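Putative poly(3-hydroxybutyrate) depolymerase LpqC (Bordetella parapertussis 12822, PDB 3D0K) is a putative hydrolase of the alpha/beta-hydrolase type that probably cleaves ester bonds, as a poly(3-hydroxybutyrate) depolymerase would. Local coordinates at residues D72-I75 and P76-D79. Sequence-based numbering, arbitrary orientation.
Sequences DFWI and PAAD
The side chains of Ile-75 and Asp-79, one turn apart, project in the same direction from the start of helix 75-81. From CB outward, Ile-75 first meets the pyrrolidine of the next residue: CB lies 3.5 Å from Pro-76 CD. A chi1 of -70° keeps CG1 beside the backbone N and sends CG2 opposite that nitrogen, along the helix to within 3.5 Å of Asp-79 OD2. CG1 and CD1 turn back toward Asp-72, CD1 ending 3.8 Å from its OD1. The other carboxylate oxygen of Asp-79, OD1, is hydrogen-bonded to the hydroxyl of Tyr-45, which helps fix the group.

Two backbone bonds close the first turn. Ala-78 N reaches Trp-74 O at 2.9 Å, and Asp-79 N reaches Ile-75 O at 2.8 Å. Pro-76 lacks an N-H; proline is common in a first turn, whose amides have no acceptor within the helix. Ala-77 N is served by a water at 3.0 Å. That water donates to Phe-73 O at 2.8 Å, bridging the junction between helices 67-73 and 75-81.

Trp-74 lies at this junction, its CE3 4.4 Å from Ala-77 CB. Its buried indole meets Phe-145 edge-to-face and packs on strands 56-60 and 84-89 and on Ala-281 of helix 273-286. Ile-75 and Ala-78 rest on Tyr-45 of strand 40-46, so the junction lies against the central sheet of an alpha-beta-alpha sandwich.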
loop_
_atom_site.group_PDB
_atom_site.type_symbol
_atom_site.label_atom_id
_atom_site.label_comp_id
_atom_site.label_asym_id
_atom_site.label_seq_id
_atom_site.Cartn_x
_atom_site.Cartn_y
_atom_site.Cartn_z
ATOM N N ASP A 72 -13.798 4.823 3.726
ATOM C CA ASP A 72 -14.611 5.361 4.862
ATOM C C ASP A 72 -13.752 5.564 6.114
ATOM O O ASP A 72 -13.954 6.538 6.875
ATOM C CB ASP A 72 -15.761 4.414 5.209
ATOM C CG ASP A 72 -16.927 4.465 4.189
ATOM O OD1 ASP A 72 -16.927 5.290 3.267
ATOM O OD2 ASP A 72 -17.850 3.640 4.326
ATOM N N PHE A 73 -12.824 4.634 6.365
ATOM C CA PHE A 73 -11.959 4.746 7.564
ATOM C C PHE A 73 -11.166 6.044 7.580
ATOM O O PHE A 73 -10.850 6.554 8.658
ATOM C CB PHE A 73 -10.910 3.627 7.621
ATOM C CG PHE A 73 -11.477 2.254 7.686
ATOM C CD1 PHE A 73 -12.769 2.023 8.142
ATOM C CD2 PHE A 73 -10.679 1.163 7.275
ATOM C CE1 PHE A 73 -13.298 0.692 8.203
ATOM C CE2 PHE A 73 -11.176 -0.169 7.340
ATOM C CZ PHE A 73 -12.503 -0.390 7.790
ATOM N N TRP A 74 -10.824 6.563 6.391
ATOM C CA TRP A 74 -10.023 7.776 6.248
ATOM C C TRP A 74 -10.806 9.102 6.198
ATOM O O TRP A 74 -10.193 10.169 6.143
ATOM C CB TRP A 74 -9.115 7.675 5.021
ATOM C CG TRP A 74 -7.924 6.772 5.274
ATOM C CD1 TRP A 74 -7.898 5.375 5.277
ATOM C CD2 TRP A 74 -6.629 7.204 5.639
ATOM N NE1 TRP A 74 -6.607 4.925 5.574
ATOM C CE2 TRP A 74 -5.820 6.033 5.812
ATOM C CE3 TRP A 74 -6.035 8.483 5.789
ATOM C CZ2 TRP A 74 -4.461 6.113 6.145
ATOM C CZ3 TRP A 74 -4.680 8.558 6.126
ATOM C CH2 TRP A 74 -3.911 7.367 6.302
ATOM N N ILE A 75 -12.136 9.037 6.187
ATOM C CA ILE A 75 -12.954 10.263 6.169
ATOM C C ILE A 75 -12.652 11.294 7.297
ATOM O O ILE A 75 -12.440 12.489 7.018
ATOM C CB ILE A 75 -14.458 9.960 6.013
ATOM C CG1 ILE A 75 -14.732 9.437 4.563
ATOM C CG2 ILE A 75 -15.317 11.240 6.299
ATOM C CD1 ILE A 75 -16.174 8.845 4.417
ATOM N N PRO A 76 -12.646 10.863 8.563
ATOM C CA PRO A 76 -12.389 11.875 9.589
ATOM C C PRO A 76 -11.036 12.587 9.439
ATOM O O PRO A 76 -10.977 13.809 9.570
ATOM C CB PRO A 76 -12.476 11.069 10.900
ATOM C CG PRO A 76 -13.343 9.856 10.517
ATOM C CD PRO A 76 -12.883 9.519 9.152
ATOM N N ALA A 77 -9.977 11.841 9.122
ATOM C CA ALA A 77 -8.668 12.457 8.854
ATOM C C ALA A 77 -8.726 13.387 7.601
ATOM O O ALA A 77 -8.097 14.453 7.593
ATOM C CB ALA A 77 -7.555 11.351 8.704
ATOM N N ALA A 78 -9.473 12.979 6.558
ATOM C CA ALA A 78 -9.583 13.780 5.315
ATOM C C ALA A 78 -10.303 15.065 5.623
ATOM O O ALA A 78 -9.941 16.124 5.119
ATOM C CB ALA A 78 -10.349 13.013 4.219
ATOM N N ASP A 79 -11.334 14.984 6.457
ATOM C CA ASP A 79 -12.105 16.212 6.803
ATOM C C ASP A 79 -11.242 17.179 7.616
ATOM O O ASP A 79 -11.319 18.407 7.425
ATOM C CB ASP A 79 -13.317 15.827 7.639
ATOM C CG ASP A 79 -14.412 15.196 6.809
ATOM O OD1 ASP A 79 -14.396 15.333 5.567
ATOM O OD2 ASP A 79 -15.306 14.548 7.398
HETATM O O HOH W 1 -9.676 8.901 9.594
#